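Local coordinates for protein 5-Carboxyvanillate Decarboxylase (Novosphingobium aromaticivorans, PDB 4QRN) that probably catalyses the metal-dependent, non-oxidative decarboxylation of 5-carboxyvanillate, as a member of the amidohydrolase superfamily, at residues Val116-Thr130 and Thr152-Glu164. Numbering follows the deposited sequence.
Sequences VQPLHDLDEARTLAT and TVAPQDPEWSARE
Two neighbouring helices of the amidohydrolase (beta/alpha)8-type barrel, together with the loops leading into them, meet where the methylenes of Arg126 lie over the indole of Trp160 and Gln156 reaches into the turn Val116-Leu119. The helical segments 122-130 and 158-164 run nearly parallel, 12° apart, their axes 11.4 Å apart at closest approach. In the conformer described here, one of two modelled, Gln156 bends at chi2 (93°), which brings its amide to the carbonyls of Val116 and Leu119. There NE2 donates to Leu119 O at 3.0 Å, in the carbonyl plane and on a lone pair, and also, less straight, to Val116 O, tilted from the plane of that second carbonyl. Val116 O is thus gripped from opposite faces, since Leu119 N closes the turn on its other side. Arg126 CD sits over the five-membered ring of Trp160, 3.7 Å from its centroid, in a CH-pi contact, while Glu164 CB lies against the opposite face, toward its rim. Bent at chi3, the same arginine extends NH1 to Asp157 OD2 (2.8 Å), the guanidinium and carboxylate planes standing almost perpendicular. Asp157 also N-caps its helix, OD1 accepting from Trp160 N. Farther along, Ala129 CB packs against Trp160 CH2 at 3.7 Å, and Thr130 OG1 meets the indole edge at CZ2; a water joins that hydroxyl to Glu164 OE1. A second water links Val116 N, Thr152 OG1 and Val153 O. Glu164 OE2 pairs with Arg167, and Gln117 OE1 accepts from Asn180 N. Helix 47-59 packs on Val116 and Leu128, helix 194-203 on Pro155 and Ser161, and strand 177-179 on Gln117 and Val153.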
loop_
_atom_site.group_PDB
_atom_site.type_symbol
_atom_site.label_atom_id
_atom_site.label_comp_id
_atom_site.label_asym_id
_atom_site.label_seq_id
_atom_site.Cartn_x
_atom_site.Cartn_y
_atom_site.Cartn_z
ATOM N N VAL A 116 -6.800 -23.973 2.561
ATOM C CA VAL A 116 -6.509 -25.055 1.614
ATOM C C VAL A 116 -6.315 -24.548 0.195
ATOM O O VAL A 116 -6.168 -25.336 -0.740
ATOM C CB VAL A 116 -7.602 -26.148 1.627
ATOM C CG1 VAL A 116 -7.757 -26.730 3.024
ATOM C CG2 VAL A 116 -8.928 -25.639 1.093
ATOM N N GLN A 117 -6.301 -23.231 0.031
ATOM C CA GLN A 117 -6.204 -22.636 -1.291
ATOM C C GLN A 117 -4.972 -23.055 -2.108
ATOM O O GLN A 117 -5.079 -23.215 -3.316
ATOM C CB GLN A 117 -6.336 -21.107 -1.193
ATOM C CG GLN A 117 -7.679 -20.748 -0.548
ATOM C CD GLN A 117 -7.915 -19.292 -0.295
ATOM O OE1 GLN A 117 -8.590 -18.969 0.687
ATOM N NE2 GLN A 117 -7.403 -18.406 -1.145
ATOM N N PRO A 118 -3.806 -23.276 -1.458
ATOM C CA PRO A 118 -2.630 -23.636 -2.272
ATOM C C PRO A 118 -2.594 -25.097 -2.733
ATOM O O PRO A 118 -1.692 -25.452 -3.501
ATOM C CB PRO A 118 -1.455 -23.387 -1.319
ATOM C CG PRO A 118 -1.981 -22.463 -0.283
ATOM C CD PRO A 118 -3.421 -22.859 -0.097
ATOM N N LEU A 119 -3.497 -25.932 -2.222
ATOM C CA LEU A 119 -3.380 -27.379 -2.425
ATOM C C LEU A 119 -3.703 -27.761 -3.857
ATOM O O LEU A 119 -4.722 -27.337 -4.434
ATOM C CB LEU A 119 -4.285 -28.120 -1.456
ATOM C CG LEU A 119 -3.676 -28.435 -0.085
ATOM C CD1 LEU A 119 -3.157 -27.206 0.647
ATOM C CD2 LEU A 119 -4.700 -29.176 0.754
ATOM N N HIS A 120 -2.828 -28.574 -4.435
ATOM C CA HIS A 120 -2.974 -28.992 -5.818
ATOM C C HIS A 120 -3.983 -30.122 -6.040
ATOM O O HIS A 120 -4.577 -30.230 -7.118
ATOM C CB HIS A 120 -1.603 -29.386 -6.350
ATOM C CG HIS A 120 -0.616 -28.259 -6.293
ATOM N ND1 HIS A 120 0.422 -28.203 -5.382
ATOM C CD2 HIS A 120 -0.571 -27.092 -6.977
ATOM C CE1 HIS A 120 1.099 -27.079 -5.555
ATOM N NE2 HIS A 120 0.522 -26.392 -6.523
ATOM N N ASP A 121 -4.171 -30.969 -5.033
ATOM C CA ASP A 121 -5.109 -32.085 -5.139
ATOM C C ASP A 121 -6.489 -31.615 -4.681
ATOM O O ASP A 121 -6.696 -31.332 -3.496
ATOM C CB ASP A 121 -4.623 -33.253 -4.283
ATOM C CG ASP A 121 -5.442 -34.511 -4.494
ATOM O OD1 ASP A 121 -6.627 -34.516 -4.122
ATOM O OD2 ASP A 121 -4.896 -35.497 -5.031
ATOM N N LEU A 122 -7.434 -31.517 -5.613
ATOM C CA LEU A 122 -8.749 -30.942 -5.316
ATOM C C LEU A 122 -9.510 -31.772 -4.301
ATOM O O LEU A 122 -10.198 -31.217 -3.456
ATOM C CB LEU A 122 -9.571 -30.747 -6.600
ATOM C CG LEU A 122 -9.356 -29.385 -7.293
ATOM C CD1 LEU A 122 -7.883 -29.108 -7.563
ATOM C CD2 LEU A 122 -10.165 -29.287 -8.584
ATOM N N ASP A 123 -9.404 -33.090 -4.378
ATOM C CA ASP A 123 -10.059 -33.947 -3.395
ATOM C C ASP A 123 -9.529 -33.657 -2.000
ATOM O O ASP A 123 -10.292 -33.573 -1.032
ATOM C CB ASP A 123 -9.810 -35.432 -3.709
ATOM C CG ASP A 123 -10.687 -35.968 -4.831
ATOM O OD1 ASP A 123 -11.771 -35.408 -5.094
ATOM O OD2 ASP A 123 -10.284 -36.979 -5.447
ATOM N N GLU A 124 -8.210 -33.531 -1.897
ATOM C CA GLU A 124 -7.591 -33.254 -0.608
ATOM C C GLU A 124 -8.049 -31.894 -0.094
ATOM O O GLU A 124 -8.378 -31.754 1.090
ATOM C CB GLU A 124 -6.060 -33.299 -0.699
ATOM C CG GLU A 124 -5.409 -33.222 0.666
ATOM C CD GLU A 124 -3.904 -33.317 0.627
ATOM O OE1 GLU A 124 -3.290 -32.845 -0.352
ATOM O OE2 GLU A 124 -3.337 -33.873 1.587
ATOM N N ALA A 125 -8.087 -30.891 -0.975
ATOM C CA ALA A 125 -8.515 -29.563 -0.555
ATOM C C ALA A 125 -9.953 -29.579 -0.039
ATOM O O ALA A 125 -10.240 -29.033 1.039
ATOM C CB ALA A 125 -8.352 -28.576 -1.683
ATOM N N ARG A 126 -10.862 -30.199 -0.791
ATOM C CA ARG A 126 -12.248 -30.275 -0.356
ATOM C C ARG A 126 -12.375 -31.048 0.955
ATOM O O ARG A 126 -13.135 -30.655 1.852
ATOM C CB ARG A 126 -13.112 -30.917 -1.430
ATOM C CG ARG A 126 -13.229 -30.071 -2.703
ATOM C CD ARG A 126 -14.163 -30.694 -3.712
ATOM N NE ARG A 126 -13.639 -31.955 -4.211
ATOM C CZ ARG A 126 -13.191 -32.174 -5.447
ATOM N NH1 ARG A 126 -13.173 -31.208 -6.361
ATOM N NH2 ARG A 126 -12.745 -33.374 -5.762
ATOM N N THR A 127 -11.650 -32.152 1.080
ATOM C CA THR A 127 -11.753 -32.973 2.265
ATOM C C THR A 127 -11.253 -32.243 3.503
ATOM O O THR A 127 -11.892 -32.255 4.554
ATOM C CB THR A 127 -10.970 -34.269 2.056
ATOM O OG1 THR A 127 -11.593 -35.019 1.003
ATOM C CG2 THR A 127 -10.949 -35.134 3.308
ATOM N N LEU A 128 -10.103 -31.585 3.380
ATOM C CA LEU A 128 -9.538 -30.903 4.533
ATOM C C LEU A 128 -10.334 -29.656 4.894
ATOM O O LEU A 128 -10.436 -29.323 6.062
ATOM C CB LEU A 128 -8.057 -30.569 4.308
ATOM C CG LEU A 128 -7.157 -31.812 4.263
ATOM C CD1 LEU A 128 -5.735 -31.380 4.026
ATOM C CD2 LEU A 128 -7.265 -32.678 5.529
ATOM N N ALA A 129 -10.873 -28.960 3.903
ATOM C CA ALA A 129 -11.729 -27.803 4.209
ATOM C C ALA A 129 -12.998 -28.273 4.920
ATOM O O ALA A 129 -13.453 -27.629 5.863
ATOM C CB ALA A 129 -12.083 -27.055 2.939
ATOM N N THR A 130 -13.591 -29.371 4.448
ATOM C CA THR A 130 -14.785 -29.916 5.097
ATOM C C THR A 130 -14.492 -30.227 6.560
ATOM O O THR A 130 -15.266 -29.869 7.442
ATOM C CB THR A 130 -15.243 -31.204 4.389
ATOM O OG1 THR A 130 -15.666 -30.873 3.062
ATOM C CG2 THR A 130 -16.390 -31.869 5.164
ATOM N N THR A 152 -14.295 -21.814 5.598
ATOM C CA THR A 152 -13.184 -21.854 4.654
ATOM C C THR A 152 -13.615 -22.621 3.411
ATOM O O THR A 152 -14.423 -23.560 3.510
ATOM C CB THR A 152 -11.915 -22.482 5.322
ATOM O OG1 THR A 152 -10.726 -21.975 4.720
ATOM C CG2 THR A 152 -11.883 -24.001 5.261
ATOM N N VAL A 153 -13.111 -22.213 2.254
ATOM C CA VAL A 153 -13.505 -22.849 1.008
ATOM C C VAL A 153 -12.263 -23.181 0.165
ATOM O O VAL A 153 -11.126 -23.008 0.595
ATOM C CB VAL A 153 -14.572 -22.019 0.224
ATOM C CG1 VAL A 153 -15.844 -21.854 1.060
ATOM C CG2 VAL A 153 -14.030 -20.660 -0.234
ATOM N N ALA A 154 -12.517 -23.707 -1.036
ATOM C CA ALA A 154 -11.466 -24.158 -1.938
ATOM C C ALA A 154 -11.773 -23.582 -3.307
ATOM O O ALA A 154 -12.391 -24.242 -4.129
ATOM C CB ALA A 154 -11.406 -25.699 -1.971
ATOM N N PRO A 155 -11.375 -22.326 -3.566
ATOM C CA PRO A 155 -11.787 -21.653 -4.804
ATOM C C PRO A 155 -11.263 -22.331 -6.047
ATOM O O PRO A 155 -11.762 -22.045 -7.135
ATOM C CB PRO A 155 -11.234 -20.236 -4.638
ATOM C CG PRO A 155 -11.147 -20.056 -3.144
ATOM C CD PRO A 155 -10.664 -21.394 -2.664
ATOM N N GLN A 156 -10.286 -23.221 -5.905
ATOM C CA GLN A 156 -9.916 -24.099 -7.010
ATOM C C GLN A 156 -11.121 -24.841 -7.577
ATOM O O GLN A 156 -11.117 -25.245 -8.747
ATOM C CB GLN A 156 -8.987 -25.243 -6.561
ATOM C CG GLN A 156 -7.733 -24.935 -5.801
ATOM C CD GLN A 156 -7.926 -24.985 -4.292
ATOM O OE1 GLN A 156 -8.783 -24.293 -3.746
ATOM N NE2 GLN A 156 -7.106 -25.787 -3.606
ATOM N N ASP A 157 -12.144 -25.054 -6.737
ATOM C CA ASP A 157 -13.427 -25.651 -7.131
ATOM C C ASP A 157 -14.558 -24.691 -6.722
ATOM O O ASP A 157 -15.119 -24.784 -5.619
ATOM C CB ASP A 157 -13.612 -27.021 -6.468
ATOM C CG ASP A 157 -14.836 -27.764 -6.970
ATOM O OD1 ASP A 157 -15.739 -27.126 -7.554
ATOM O OD2 ASP A 157 -14.891 -28.996 -6.755
ATOM N N PRO A 158 -14.875 -23.720 -7.589
ATOM C CA PRO A 158 -15.869 -22.712 -7.196
ATOM C C PRO A 158 -17.256 -23.284 -6.969
ATOM O O PRO A 158 -17.976 -22.767 -6.121
ATOM C CB PRO A 158 -15.860 -21.703 -8.360
ATOM C CG PRO A 158 -14.581 -21.910 -9.034
ATOM C CD PRO A 158 -14.208 -23.372 -8.851
ATOM N N GLU A 159 -17.630 -24.327 -7.692
ATOM C CA GLU A 159 -18.949 -24.895 -7.513
ATOM C C GLU A 159 -19.053 -25.636 -6.179
ATOM O O GLU A 159 -20.058 -25.513 -5.467
ATOM C CB GLU A 159 -19.287 -25.802 -8.695
ATOM C CG GLU A 159 -19.429 -24.991 -9.987
ATOM C CD GLU A 159 -19.593 -25.846 -11.212
ATOM O OE1 GLU A 159 -20.095 -26.986 -11.071
ATOM O OE2 GLU A 159 -19.219 -25.372 -12.313
ATOM N N TRP A 160 -18.011 -26.369 -5.798
ATOM C CA TRP A 160 -18.005 -26.990 -4.476
ATOM C C TRP A 160 -18.021 -25.913 -3.405
ATOM O O TRP A 160 -18.724 -26.017 -2.397
ATOM C CB TRP A 160 -16.788 -27.899 -4.271
ATOM C CG TRP A 160 -16.747 -28.465 -2.888
ATOM C CD1 TRP A 160 -17.368 -29.600 -2.459
ATOM C CD2 TRP A 160 -16.093 -27.903 -1.743
ATOM N NE1 TRP A 160 -17.124 -29.786 -1.123
ATOM C CE2 TRP A 160 -16.349 -28.754 -0.660
ATOM C CE3 TRP A 160 -15.302 -26.772 -1.535
ATOM C CZ2 TRP A 160 -15.860 -28.498 0.619
ATOM C CZ3 TRP A 160 -14.821 -26.505 -0.254
ATOM C CH2 TRP A 160 -15.096 -27.377 0.802
ATOM N N SER A 161 -17.243 -24.852 -3.631
ATOM C CA SER A 161 -17.186 -23.763 -2.660
ATOM C C SER A 161 -18.558 -23.126 -2.449
ATOM O O SER A 161 -18.922 -22.793 -1.331
ATOM C CB SER A 161 -16.161 -22.720 -3.089
ATOM O OG SER A 161 -14.827 -23.227 -3.012
ATOM N N ALA A 162 -19.324 -22.988 -3.528
ATOM C CA ALA A 162 -20.687 -22.481 -3.423
ATOM C C ALA A 162 -21.542 -23.408 -2.556
ATOM O O ALA A 162 -22.309 -22.947 -1.703
ATOM C CB ALA A 162 -21.290 -22.311 -4.809
ATOM N N ARG A 163 -21.425 -24.720 -2.768
ATOM C CA ARG A 163 -22.147 -25.663 -1.912
ATOM C C ARG A 163 -21.727 -25.540 -0.452
ATOM O O ARG A 163 -22.575 -25.662 0.445
ATOM C CB ARG A 163 -21.969 -27.118 -2.391
ATOM C CG ARG A 163 -22.563 -27.344 -3.768
ATOM C CD ARG A 163 -22.596 -28.809 -4.188
ATOM N NE ARG A 163 -21.299 -29.498 -4.262
ATOM C CZ ARG A 163 -20.506 -29.550 -5.338
ATOM N NH1 ARG A 163 -20.793 -28.873 -6.448
ATOM N NH2 ARG A 163 -19.383 -30.258 -5.292
ATOM N N GLU A 164 -20.443 -25.284 -0.211
ATOM C CA GLU A 164 -19.930 -25.189 1.150
ATOM C C GLU A 164 -20.345 -23.873 1.826
ATOM O O GLU A 164 -20.532 -23.841 3.050
ATOM C CB GLU A 164 -18.409 -25.375 1.143
ATOM C CG GLU A 164 -17.808 -25.624 2.535
ATOM C CD GLU A 164 -18.091 -27.018 3.116
ATOM O OE1 GLU A 164 -18.938 -27.785 2.584
ATOM O OE2 GLU A 164 -17.442 -27.352 4.141
HETATM O O HOH W 1 -9.205 -22.487 2.516
HETATM O O HOH W 2 -11.340 -19.989 1.949
HETATM O O HOH W 3 -18.355 -30.469 2.638
#